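PDB 2YZK: orotate phosphoribosyltransferase from Aeropyrum pernix, which probably catalyses the magnesium-dependent transfer of a ribosyl phosphate group from 5-phosphoribose 1-diphosphate to orotate, forming orotidine monophosphate in pyrimidine biosynthesis. Local coordinates for residues 104-109 and 132-137; 110-115 and 138-143; 10-15 and 27-32. One frame throughout, in Å; residues are numbered along the deposited sequence.

Contact 1: 104-109 and 132-137; sequences PPKGRV and NGYTVG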
ATOM      1  N   PRO A 104      14.290  -2.581   3.502  1.00 10.56           N
ATOM      2  CA  PRO A 104      15.153  -1.492   3.040  1.00 11.13           C
ATOM      3  C   PRO A 104      16.440  -1.504   3.872  1.00 11.47           C
ATOM      4  O   PRO A 104      16.466  -2.054   4.968  1.00 10.53           O
ATOM      5  CB  PRO A 104      14.295  -0.250   3.289  1.00 11.46           C
ATOM      6  CG  PRO A 104      13.450  -0.651   4.472  1.00 11.50           C
ATOM      7  CD  PRO A 104      13.054  -2.060   4.113  1.00 10.55           C
ATOM      8  N   PRO A 105      17.527  -0.915   3.353  1.00 13.35           N
ATOM      9  CA  PRO A 105      18.797  -0.887   4.093  1.00 14.32           C
ATOM     10  C   PRO A 105      18.671  -0.224   5.468  1.00 15.38           C
ATOM     11  O   PRO A 105      17.892   0.716   5.643  1.00 14.12           O
ATOM     12  CB  PRO A 105      19.715  -0.103   3.161  1.00 16.15           C
ATOM     13  CG  PRO A 105      19.200  -0.490   1.801  1.00 16.22           C
ATOM     14  CD  PRO A 105      17.703  -0.384   1.990  1.00 15.29           C
ATOM     15  N   LYS A 106      19.430  -0.731   6.437  1.00 15.57           N
ATOM     16  CA  LYS A 106      19.430  -0.184   7.790  1.00 17.45           C
ATOM     17  C   LYS A 106      19.822   1.283   7.734  1.00 15.78           C
ATOM     18  O   LYS A 106      20.738   1.662   6.997  1.00 18.37           O
ATOM     19  CB  LYS A 106      20.429  -0.938   8.673  1.00 18.61           C
ATOM     20  CG  LYS A 106      19.865  -2.158   9.380  1.00 21.88           C
ATOM     21  CD  LYS A 106      19.144  -3.087   8.427  1.00 24.38           C
ATOM     22  CE  LYS A 106      18.613  -4.303   9.163  1.00 24.92           C
ATOM     23  NZ  LYS A 106      17.758  -5.135   8.286  1.00 28.04           N
ATOM     24  N   GLY A 107      19.128   2.103   8.517  1.00 15.88           N
ATOM     25  CA  GLY A 107      19.407   3.524   8.540  1.00 14.25           C
ATOM     26  C   GLY A 107      18.265   4.268   9.199  1.00 14.55           C
ATOM     27  O   GLY A 107      17.396   3.657   9.821  1.00 14.13           O
ATOM     28  N   ARG A 108      18.257   5.586   9.060  1.00 13.95           N
ATOM     29  CA  ARG A 108      17.212   6.401   9.655  1.00 14.66           C
ATOM     30  C   ARG A 108      15.999   6.457   8.731  1.00 13.82           C
ATOM     31  O   ARG A 108      16.131   6.729   7.540  1.00 13.34           O
ATOM     32  CB  ARG A 108      17.734   7.817   9.920  1.00 17.54           C
ATOM     33  CG  ARG A 108      16.754   8.702  10.680  1.00 22.15           C
ATOM     34  CD  ARG A 108      17.284  10.121  10.842  1.00 25.53           C
ATOM     35  NE  ARG A 108      16.330  10.974  11.549  1.00 29.34           N
ATOM     36  CZ  ARG A 108      16.075  10.895  12.851  1.00 30.34           C
ATOM     37  NH1 ARG A 108      16.708  10.002  13.604  1.00 32.86           N
ATOM     38  NH2 ARG A 108      15.180  11.705  13.403  1.00 30.86           N
ATOM     39  N   VAL A 109      14.821   6.195   9.283  1.00 11.37           N
ATOM     40  CA  VAL A 109      13.601   6.213   8.486  1.00 11.68           C
ATOM     41  C   VAL A 109      12.519   7.088   9.106  1.00 11.68           C
ATOM     42  O   VAL A 109      12.624   7.514  10.255  1.00 11.12           O
ATOM     43  CB  VAL A 109      13.021   4.790   8.334  1.00 10.93           C
ATOM     44  CG1 VAL A 109      14.086   3.845   7.823  1.00  9.74           C
ATOM     45  CG2 VAL A 109      12.463   4.309   9.670  1.00 12.03           C
ATOM     46  N   ASN A 132      14.845  -4.080  14.627  1.00 16.54           N
ATOM     47  CA  ASN A 132      15.442  -4.641  13.424  1.00 17.47           C
ATOM     48  C   ASN A 132      16.573  -3.810  12.828  1.00 17.30           C
ATOM     49  O   ASN A 132      16.878  -3.927  11.642  1.00 17.18           O
ATOM     50  CB  ASN A 132      14.355  -4.904  12.376  1.00 19.48           C
ATOM     51  CG  ASN A 132      13.537  -6.148  12.690  1.00 21.00           C
ATOM     52  OD1 ASN A 132      14.003  -7.272  12.505  1.00 24.64           O
ATOM     53  ND2 ASN A 132      12.319  -5.953  13.179  1.00 21.10           N
ATOM     54  N   GLY A 133      17.188  -2.966  13.653  1.00 15.67           N
ATOM     55  CA  GLY A 133      18.313  -2.171  13.195  1.00 17.44           C
ATOM     56  C   GLY A 133      18.061  -0.832  12.530  1.00 15.90           C
ATOM     57  O   GLY A 133      18.971  -0.278  11.909  1.00 17.57           O
ATOM     58  N   TYR A 134      16.847  -0.307  12.641  1.00 14.57           N
ATOM     59  CA  TYR A 134      16.538   0.990  12.045  1.00 12.36           C
ATOM     60  C   TYR A 134      16.431   2.025  13.147  1.00 12.94           C
ATOM     61  O   TYR A 134      16.261   1.680  14.318  1.00 13.36           O
ATOM     62  CB  TYR A 134      15.195   0.958  11.312  1.00 12.51           C
ATOM     63  CG  TYR A 134      15.131   0.004  10.151  1.00 12.38           C
ATOM     64  CD1 TYR A 134      15.565   0.386   8.881  1.00 11.41           C
ATOM     65  CD2 TYR A 134      14.638  -1.290  10.322  1.00 11.17           C
ATOM     66  CE1 TYR A 134      15.505  -0.503   7.800  1.00 10.08           C
ATOM     67  CE2 TYR A 134      14.578  -2.180   9.259  1.00 11.64           C
ATOM     68  CZ  TYR A 134      15.010  -1.784   8.004  1.00 10.86           C
ATOM     69  OH  TYR A 134      14.953  -2.682   6.963  1.00 11.55           O
ATOM     70  N   THR A 135      16.553   3.293  12.777  1.00 11.30           N
ATOM     71  CA  THR A 135      16.386   4.359  13.746  1.00 11.89           C
ATOM     72  C   THR A 135      15.228   5.193  13.219  1.00 12.02           C
ATOM     73  O   THR A 135      15.064   5.348  12.000  1.00 12.24           O
ATOM     74  CB  THR A 135      17.656   5.235  13.907  1.00 12.87           C
ATOM     75  OG1 THR A 135      17.964   5.887  12.673  1.00 15.18           O
ATOM     76  CG2 THR A 135      18.831   4.383  14.345  1.00 12.14           C
ATOM     77  N   VAL A 136      14.410   5.706  14.130  1.00 13.18           N
ATOM     78  CA  VAL A 136      13.260   6.505  13.742  1.00 13.56           C
ATOM     79  C   VAL A 136      12.856   7.470  14.848  1.00 14.56           C
ATOM     80  O   VAL A 136      12.692   7.074  16.004  1.00 14.75           O
ATOM     81  CB  VAL A 136      12.063   5.588  13.372  1.00 14.47           C
ATOM     82  CG1 VAL A 136      11.836   4.548  14.455  1.00 15.01           C
ATOM     83  CG2 VAL A 136      10.814   6.419  13.163  1.00 14.78           C
ATOM     84  N   GLY A 137      12.709   8.742  14.489  1.00 14.04           N
ATOM     85  CA  GLY A 137      12.327   9.740  15.474  1.00 13.80           C
ATOM     86  C   GLY A 137      11.169  10.601  15.017  1.00 12.94           C
ATOM     87  O   GLY A 137      10.736  11.497  15.738  1.00 13.27           O
TER
HETATM   88  O   HOH W   1      14.761  -5.467   7.312  1.00 22.32           O
HETATM   89  O   HOH W   2      12.878   9.775  11.846  1.00 18.31           O
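Tyr134 holds its CG anti to the carbonyl carbon (chi1 -62°), which lays the ring along 104-109 and carries its hydroxyl to Pro104. Tyr134 OH donates a hydrogen bond to Pro104 O at 2.6 Å, tilted only modestly from the carbonyl plane. The carbonyl oxygens of Pro104, Pro105 and Gly107 all lie at the edge of the ring, near its plane. Pro104 crosses the phenol at about a right angle, with CG 3.9 Å from Tyr134 CE1. Val109 CG1 meets the other end of the ring at CD1, and Leu129 of helix 120-131 also packs on the tyrosine.

One water donates to Tyr134 OH and weakly accepts from Lys106 NZ. A phenylalanine in place of Tyr134 would probably leave Pro104 O without its hydroxyl donor and this water without its acceptor. The lysine chain bends at chi2 (51°), so that it runs past the backbone of Asn132 and Gly133. Lys106 CG lies 3.3 Å from Gly133 O.

Beyond Tyr134 the backbones pair in parallel. Thr135 N donates to Gly107 O at 3.1 Å. Val109 N donates to Thr135 O at 2.9 Å. Thr135 OG1 sits against Arg108 CB on the exposed face. On the other face Val109 CG2 rests 3.9 Å from Val136 CB. A second water bridges Val109 O and Gly137 N, where the direct path between the two is 4.4 Å.

This is the N-terminal start of two neighbouring parallel strands, 108-113 and 135-141. Helix 120-131 connects them in a beta-alpha-beta crossover of the Rossmann-like phosphoribosyltransferase fold.

Contact 2: 110-115 and 138-143; sequences VVVDDV and TALVLV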
ATOM      1  N   VAL A 110      11.480   7.353   8.323  1.00 10.93           N
ATOM      2  CA  VAL A 110      10.333   8.121   8.787  1.00 10.82           C
ATOM      3  C   VAL A 110       9.134   7.208   8.568  1.00 10.83           C
ATOM      4  O   VAL A 110       8.992   6.620   7.494  1.00  9.42           O
ATOM      5  CB  VAL A 110      10.129   9.415   7.972  1.00 12.37           C
ATOM      6  CG1 VAL A 110       8.803  10.066   8.343  1.00 11.25           C
ATOM      7  CG2 VAL A 110      11.273  10.383   8.242  1.00 10.87           C
ATOM      8  N   VAL A 111       8.290   7.061   9.585  1.00  9.64           N
ATOM      9  CA  VAL A 111       7.107   6.218   9.451  1.00 10.83           C
ATOM     10  C   VAL A 111       5.932   7.078   9.016  1.00 10.78           C
ATOM     11  O   VAL A 111       5.819   8.239   9.414  1.00  9.36           O
ATOM     12  CB  VAL A 111       6.749   5.504  10.767  1.00 11.47           C
ATOM     13  CG1 VAL A 111       7.822   4.500  11.107  1.00 14.98           C
ATOM     14  CG2 VAL A 111       6.598   6.506  11.886  1.00 15.66           C
ATOM     15  N   VAL A 112       5.062   6.496   8.195  1.00  9.16           N
ATOM     16  CA  VAL A 112       3.908   7.210   7.663  1.00  9.60           C
ATOM     17  C   VAL A 112       2.596   6.453   7.856  1.00  8.98           C
ATOM     18  O   VAL A 112       2.512   5.247   7.602  1.00  8.45           O
ATOM     19  CB  VAL A 112       4.094   7.467   6.144  1.00  9.62           C
ATOM     20  CG1 VAL A 112       2.868   8.166   5.568  1.00 11.68           C
ATOM     21  CG2 VAL A 112       5.347   8.292   5.909  1.00 11.19           C
ATOM     22  N   ASP A 113       1.570   7.168   8.309  1.00  9.06           N
ATOM     23  CA  ASP A 113       0.250   6.570   8.485  1.00 10.51           C
ATOM     24  C   ASP A 113      -0.755   7.621   8.039  1.00 10.25           C
ATOM     25  O   ASP A 113      -0.441   8.811   8.034  1.00 10.39           O
ATOM     26  CB  ASP A 113       0.002   6.190   9.949  1.00 11.13           C
ATOM     27  CG  ASP A 113      -1.026   5.073  10.094  1.00 12.59           C
ATOM     28  OD1 ASP A 113      -1.634   4.682   9.075  1.00 12.40           O
ATOM     29  OD2 ASP A 113      -1.222   4.583  11.226  1.00 14.91           O
ATOM     30  N   ASP A 114      -1.958   7.205   7.651  1.00  9.65           N
ATOM     31  CA  ASP A 114      -2.915   8.198   7.205  1.00 10.49           C
ATOM     32  C   ASP A 114      -3.517   9.007   8.346  1.00 10.77           C
ATOM     33  O   ASP A 114      -3.513  10.235   8.295  1.00  8.88           O
ATOM     34  CB  ASP A 114      -4.004   7.563   6.313  1.00 11.98           C
ATOM     35  CG  ASP A 114      -4.808   6.469   7.008  1.00 13.58           C
ATOM     36  OD1 ASP A 114      -4.416   5.980   8.090  1.00 11.53           O
ATOM     37  OD2 ASP A 114      -5.850   6.086   6.430  1.00 12.59           O
ATOM     38  N   VAL A 115      -3.980   8.330   9.391  1.00 11.44           N
ATOM     39  CA  VAL A 115      -4.596   9.008  10.530  1.00 11.37           C
ATOM     40  C   VAL A 115      -4.047   8.524  11.871  1.00 12.33           C
ATOM     41  O   VAL A 115      -3.963   7.318  12.119  1.00 10.22           O
ATOM     42  CB  VAL A 115      -6.136   8.793  10.524  1.00 12.57           C
ATOM     43  CG1 VAL A 115      -6.768   9.463  11.730  1.00 13.84           C
ATOM     44  CG2 VAL A 115      -6.731   9.343   9.245  1.00 12.31           C
ATOM     45  N   THR A 138      10.665  10.327  13.818  1.00 11.42           N
ATOM     46  CA  THR A 138       9.562  11.094  13.259  1.00 11.39           C
ATOM     47  C   THR A 138       8.472  10.203  12.670  1.00 11.28           C
ATOM     48  O   THR A 138       8.763   9.223  11.980  1.00 10.15           O
ATOM     49  CB  THR A 138      10.066  12.029  12.135  1.00 12.47           C
ATOM     50  OG1 THR A 138      11.047  12.930  12.667  1.00 12.99           O
ATOM     51  CG2 THR A 138       8.912  12.823  11.531  1.00 12.67           C
ATOM     52  N   ALA A 139       7.222  10.552  12.964  1.00 10.26           N
ATOM     53  CA  ALA A 139       6.054   9.846  12.444  1.00  9.39           C
ATOM     54  C   ALA A 139       5.257  10.933  11.731  1.00 10.24           C
ATOM     55  O   ALA A 139       5.016  12.008  12.287  1.00  9.91           O
ATOM     56  CB  ALA A 139       5.236   9.232  13.576  1.00 10.92           C
ATOM     57  N   LEU A 140       4.855  10.645  10.500  1.00  9.45           N
ATOM     58  CA  LEU A 140       4.139  11.601   9.679  1.00 10.26           C
ATOM     59  C   LEU A 140       2.763  11.074   9.296  1.00  9.59           C
ATOM     60  O   LEU A 140       2.639   9.946   8.832  1.00  9.05           O
ATOM     61  CB  LEU A 140       4.980  11.880   8.427  1.00  9.97           C
ATOM     62  CG  LEU A 140       4.360  12.623   7.249  1.00 10.54           C
ATOM     63  CD1 LEU A 140       4.046  14.044   7.661  1.00 12.43           C
ATOM     64  CD2 LEU A 140       5.330  12.593   6.068  1.00  9.43           C
ATOM     65  N   VAL A 141       1.734  11.890   9.510  1.00  8.77           N
ATOM     66  CA  VAL A 141       0.371  11.503   9.166  1.00  9.72           C
ATOM     67  C   VAL A 141      -0.350  12.662   8.486  1.00  7.96           C
ATOM     68  O   VAL A 141       0.092  13.808   8.555  1.00  9.70           O
ATOM     69  CB  VAL A 141      -0.456  11.079  10.412  1.00 10.16           C
ATOM     70  CG1 VAL A 141       0.240   9.941  11.142  1.00 10.10           C
ATOM     71  CG2 VAL A 141      -0.659  12.265  11.344  1.00 11.69           C
ATOM     72  N   LEU A 142      -1.453  12.350   7.820  1.00  8.30           N
ATOM     73  CA  LEU A 142      -2.248  13.365   7.144  1.00  9.79           C
ATOM     74  C   LEU A 142      -3.110  14.083   8.169  1.00 10.04           C
ATOM     75  O   LEU A 142      -3.158  15.315   8.207  1.00 10.72           O
ATOM     76  CB  LEU A 142      -3.150  12.723   6.086  1.00 11.64           C
ATOM     77  CG  LEU A 142      -2.491  12.354   4.760  1.00 13.72           C
ATOM     78  CD1 LEU A 142      -3.443  11.481   3.952  1.00 14.49           C
ATOM     79  CD2 LEU A 142      -2.129  13.629   3.995  1.00 14.19           C
ATOM     80  N   VAL A 143      -3.780  13.300   9.005  1.00  9.44           N
ATOM     81  CA  VAL A 143      -4.656  13.851  10.029  1.00 10.32           C
ATOM     82  C   VAL A 143      -4.410  13.279  11.418  1.00 10.65           C
ATOM     83  O   VAL A 143      -4.355  12.064  11.609  1.00 11.51           O
ATOM     84  CB  VAL A 143      -6.147  13.619   9.670  1.00 10.52           C
ATOM     85  CG1 VAL A 143      -7.040  14.084  10.817  1.00 11.32           C
ATOM     86  CG2 VAL A 143      -6.499  14.372   8.399  1.00  9.37           C
TER
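With CG1 anti to the carbonyl carbon (chi1 -67°), Val111 has its CG2 flanked by its backbone N and carbonyl carbon, and this methyl presses on Ala139. Val111 CG2 stands 3.4 Å from Ala139 CA, tighter than usual carbon packing, and also touches the alanine CB. Val141 has a similar rotamer, but there CG1 is the branch that reaches across, 3.9 Å from Asp113 CB. These four side chains share one face of the sheet. Ile126 and Leu129 of helix 120-131 cover Val111 there.

Val110, Val112 and Leu140 occupy the other face. Both valines place CG1 anti to the backbone N. Val110 CG1 comes 4.2 Å from Leu140 CB, while Val112 uses its CG2 branch to approach Leu140 CD2. Leu140 lies against Leu48 and Val51 of helix 38-58. Thr138 shares this face and hydrogen-bonds through OG1 to Asp55.

Strands 110-113 and 138-141 run parallel, inclined by 26°. Leu140 N donates to Val111 O at 2.8 Å, and Asp113 N donates to Leu140 O at 3.0 Å. Both strands then bend, at Asp114 and Leu142. Asp114 O accepts two bonds there, from Val143 N at 3.2 Å and from Leu142 N at a more bent angle. With chi1 near 60°, Asp114 brings OD1 to the N of the following residue, and OD1 takes Val115 N at 2.7 Å from above the carboxylate plane. Asp113 swings its carboxylate away from 138-143 toward Ser121 and Ile122.

Asp113, Asp114 and Val115 are predicted to bind 5-phosphoribose 1-diphosphate in a site shared between the two subunits. Their place at the C-terminal end of a central parallel strand fits the two-acidic-residue phosphoribosyl diphosphate motif of type I phosphoribosyltransferases.

Contact 3: 10-15 and 27-32; sequences GAVLRG and VYIDMR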
ATOM      1  N   GLY A  10     -15.561  13.094   0.283  1.00 18.36           N
ATOM      2  CA  GLY A  10     -16.312  12.370   1.294  1.00 18.65           C
ATOM      3  C   GLY A  10     -15.398  11.741   2.331  1.00 18.92           C
ATOM      4  O   GLY A  10     -15.783  10.792   3.020  1.00 20.45           O
ATOM      5  N   ALA A  11     -14.181  12.264   2.442  1.00 18.09           N
ATOM      6  CA  ALA A  11     -13.211  11.753   3.406  1.00 18.98           C
ATOM      7  C   ALA A  11     -13.616  12.188   4.813  1.00 19.58           C
ATOM      8  O   ALA A  11     -13.056  11.737   5.812  1.00 19.30           O
ATOM      9  CB  ALA A  11     -11.811  12.259   3.065  1.00 18.83           C
ATOM     10  N   VAL A  12     -14.590  13.088   4.871  1.00 20.51           N
ATOM     11  CA  VAL A  12     -15.139  13.575   6.128  1.00 23.19           C
ATOM     12  C   VAL A  12     -16.641  13.456   5.916  1.00 23.92           C
ATOM     13  O   VAL A  12     -17.231  14.230   5.163  1.00 26.17           O
ATOM     14  CB  VAL A  12     -14.750  15.045   6.395  1.00 24.06           C
ATOM     15  CG1 VAL A  12     -15.411  15.534   7.668  1.00 26.17           C
ATOM     16  CG2 VAL A  12     -13.238  15.161   6.521  1.00 25.53           C
ATOM     17  N   LEU A  13     -17.248  12.468   6.566  1.00 23.11           N
ATOM     18  CA  LEU A  13     -18.673  12.209   6.418  1.00 22.45           C
ATOM     19  C   LEU A  13     -19.500  12.477   7.668  1.00 22.21           C
ATOM     20  O   LEU A  13     -19.151  12.052   8.768  1.00 20.53           O
ATOM     21  CB  LEU A  13     -18.886  10.756   5.987  1.00 22.61           C
ATOM     22  CG  LEU A  13     -20.325  10.269   5.805  1.00 23.62           C
ATOM     23  CD1 LEU A  13     -20.934  10.929   4.578  1.00 24.55           C
ATOM     24  CD2 LEU A  13     -20.335   8.754   5.651  1.00 24.93           C
ATOM     25  N   ARG A  14     -20.612  13.179   7.472  1.00 21.10           N
ATOM     26  CA  ARG A  14     -21.532  13.503   8.551  1.00 21.80           C
ATOM     27  C   ARG A  14     -22.428  12.290   8.798  1.00 21.60           C
ATOM     28  O   ARG A  14     -22.886  11.650   7.852  1.00 21.95           O
ATOM     29  CB  ARG A  14     -22.403  14.693   8.154  1.00 22.89           C
ATOM     30  CG  ARG A  14     -23.300  15.200   9.269  1.00 26.90           C
ATOM     31  CD  ARG A  14     -22.571  16.221  10.110  1.00 28.52           C
ATOM     32  NE  ARG A  14     -23.316  16.581  11.309  1.00 31.76           N
ATOM     33  CZ  ARG A  14     -23.057  17.655  12.045  1.00 31.57           C
ATOM     34  NH1 ARG A  14     -22.072  18.476  11.698  1.00 33.54           N
ATOM     35  NH2 ARG A  14     -23.778  17.905  13.127  1.00 32.88           N
ATOM     36  N   GLY A  15     -22.683  11.979  10.064  1.00 21.35           N
ATOM     37  CA  GLY A  15     -23.532  10.846  10.379  1.00 20.12           C
ATOM     38  C   GLY A  15     -23.633  10.571  11.865  1.00 19.92           C
ATOM     39  O   GLY A  15     -23.504  11.472  12.692  1.00 19.05           O
ATOM     40  N   VAL A  27     -19.065  12.483  13.029  1.00 13.16           N
ATOM     41  CA  VAL A  27     -18.215  12.441  11.843  1.00 13.42           C
ATOM     42  C   VAL A  27     -17.436  11.137  11.688  1.00 14.48           C
ATOM     43  O   VAL A  27     -16.991  10.542  12.669  1.00 13.65           O
ATOM     44  CB  VAL A  27     -17.196  13.612  11.847  1.00 13.51           C
ATOM     45  CG1 VAL A  27     -16.278  13.500  13.055  1.00 16.09           C
ATOM     46  CG2 VAL A  27     -16.384  13.611  10.553  1.00 16.41           C
ATOM     47  N   TYR A  28     -17.293  10.700  10.439  1.00 15.06           N
ATOM     48  CA  TYR A  28     -16.530   9.504  10.121  1.00 14.96           C
ATOM     49  C   TYR A  28     -15.420   9.979   9.195  1.00 16.04           C
ATOM     50  O   TYR A  28     -15.679  10.653   8.194  1.00 13.39           O
ATOM     51  CB  TYR A  28     -17.374   8.459   9.394  1.00 16.27           C
ATOM     52  CG  TYR A  28     -16.638   7.146   9.236  1.00 17.55           C
ATOM     53  CD1 TYR A  28     -16.605   6.223  10.277  1.00 18.50           C
ATOM     54  CD2 TYR A  28     -15.926   6.854   8.070  1.00 17.90           C
ATOM     55  CE1 TYR A  28     -15.881   5.037  10.171  1.00 19.80           C
ATOM     56  CE2 TYR A  28     -15.195   5.667   7.952  1.00 19.65           C
ATOM     57  CZ  TYR A  28     -15.179   4.764   9.010  1.00 19.11           C
ATOM     58  OH  TYR A  28     -14.458   3.594   8.918  1.00 20.96           O
ATOM     59  N   ILE A  29     -14.187   9.631   9.534  1.00 16.22           N
ATOM     60  CA  ILE A  29     -13.036  10.041   8.744  1.00 18.01           C
ATOM     61  C   ILE A  29     -12.496   8.875   7.931  1.00 18.30           C
ATOM     62  O   ILE A  29     -12.346   7.769   8.446  1.00 18.63           O
ATOM     63  CB  ILE A  29     -11.908  10.583   9.655  1.00 20.16           C
ATOM     64  CG1 ILE A  29     -12.366  11.863  10.356  1.00 21.20           C
ATOM     65  CG2 ILE A  29     -10.657  10.826   8.849  1.00 20.64           C
ATOM     66  CD1 ILE A  29     -12.148  13.145   9.559  1.00 23.79           C
ATOM     67  N   ASP A  30     -12.216   9.117   6.654  1.00 18.19           N
ATOM     68  CA  ASP A  30     -11.674   8.068   5.799  1.00 17.20           C
ATOM     69  C   ASP A  30     -10.752   8.670   4.747  1.00 17.15           C
ATOM     70  O   ASP A  30     -11.185   9.058   3.662  1.00 14.40           O
ATOM     71  CB  ASP A  30     -12.793   7.283   5.113  1.00 15.27           C
ATOM     72  CG  ASP A  30     -12.280   6.033   4.425  1.00 18.32           C
ATOM     73  OD1 ASP A  30     -11.046   5.823   4.439  1.00 13.21           O
ATOM     74  OD2 ASP A  30     -13.099   5.264   3.874  1.00 18.83           O
HETATM   75  N   MSE A  31      -9.470   8.735   5.086  1.00 20.84           N
HETATM   76  CA  MSE A  31      -8.459   9.301   4.206  1.00 17.66           C
HETATM   77  C   MSE A  31      -8.263   8.468   2.939  1.00 14.80           C
HETATM   78  O   MSE A  31      -7.716   8.948   1.946  1.00 11.91           O
HETATM   79  CB  MSE A  31      -7.139   9.413   4.968  1.00 20.23           C
HETATM   80  CG  MSE A  31      -6.494  10.788   4.950  1.00 27.57           C
HETATM   81 SE   MSE A  31      -7.566  12.186   5.406  1.00 30.81          SE
HETATM   82  CE  MSE A  31      -8.623  11.511   6.702  1.00 28.47           C
ATOM     83  N   ARG A  32      -8.709   7.218   2.977  1.00 13.00           N
ATOM     84  CA  ARG A  32      -8.564   6.342   1.820  1.00 11.10           C
ATOM     85  C   ARG A  32      -9.316   6.891   0.612  1.00 10.21           C
ATOM     86  O   ARG A  32      -8.932   6.649  -0.531  1.00  8.89           O
ATOM     87  CB  ARG A  32      -9.073   4.936   2.156  1.00 10.82           C
ATOM     88  CG  ARG A  32      -8.253   4.216   3.224  1.00 11.88           C
ATOM     89  CD  ARG A  32      -8.915   2.908   3.641  1.00 11.07           C
ATOM     90  NE  ARG A  32     -10.275   3.126   4.123  1.00 12.26           N
ATOM     91  CZ  ARG A  32     -11.082   2.163   4.560  1.00 13.99           C
ATOM     92  NH1 ARG A  32     -10.670   0.903   4.584  1.00 13.30           N
ATOM     93  NH2 ARG A  32     -12.310   2.463   4.964  1.00 13.14           N
TER
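Val12 and Ile29 lie side by side in a small antiparallel sheet, where strand 12-14 forms an edge and strand 24-29 lies in the middle. The Ile29 side chain is about 4 Å from that of Arg145, a predicted orotate-binding residue. The sheet thus probably borders the active site, consistent with the hood of phosphoribosyltransferases. The packed part is the face that carries Val12, Val27 and Ile29. Val12 spreads its two methyls between the other two residues. Val12 CG1, anti to the backbone N (chi1 177°), meets Val27 CG2 at 3.6 Å. Val12 CG2 meets Ile29 CD1 at 3.8 Å. Leu6 of helix 2-9 and Trp175 also pack on Val12, and Trp175 touches Val27 as well.

The other face is looser and more exposed. There Leu13 CB and Tyr28 CB are 4.4 Å apart. The Tyr28 ring extends away from 10-15 and meets the ring of Phe17. Beneath these side chains the backbone pairing is firm. Leu13 N donates to Tyr28 O at 2.9 Å, and Tyr28 N returns a bond to Leu13 O at 2.8 Å.

Just outside the paired strands, Asp30 N donates to Ala11 O. Ala11 is buried, and Ala11 CB lies 3.3 Å from Asp30 O. Gly10 precedes it as the positive-phi residue of a Schellman motif that ends helix 2-9.

Asp30 opens an Asx turn, its OD1 accepting from Arg32 N. Arg32 also forms a salt bridge to this carboxylate, with NH2 bonded to OD2. Arg32 NE reaches Asp30 OD1 at 2.8 Å, on the face opposite to Arg32 N.

In the fold
From the N terminus, the chain leaves helix 2-9 and contact 3 soon closes a short loop holding strand 16-18. It is complete before contacts 1 and 2 open. Those two share strands 108-113 and 135-141, and their segments alternate along the chain, so their loops cross. Both loops hold helix 120-131. Contact 1 joins the strand starts near the surface, and contact 2 their C-terminal halves near the chain's centre. Val136 of contact 1 packs on Val111 of contact 2. Contact 3 lies across that centre from contact 1. Selenomethionine Met31, just after strand 24-29, packs on Leu142 and Val115, so contacts 2 and 3 touch and join the antiparallel sheet to the end of the parallel one.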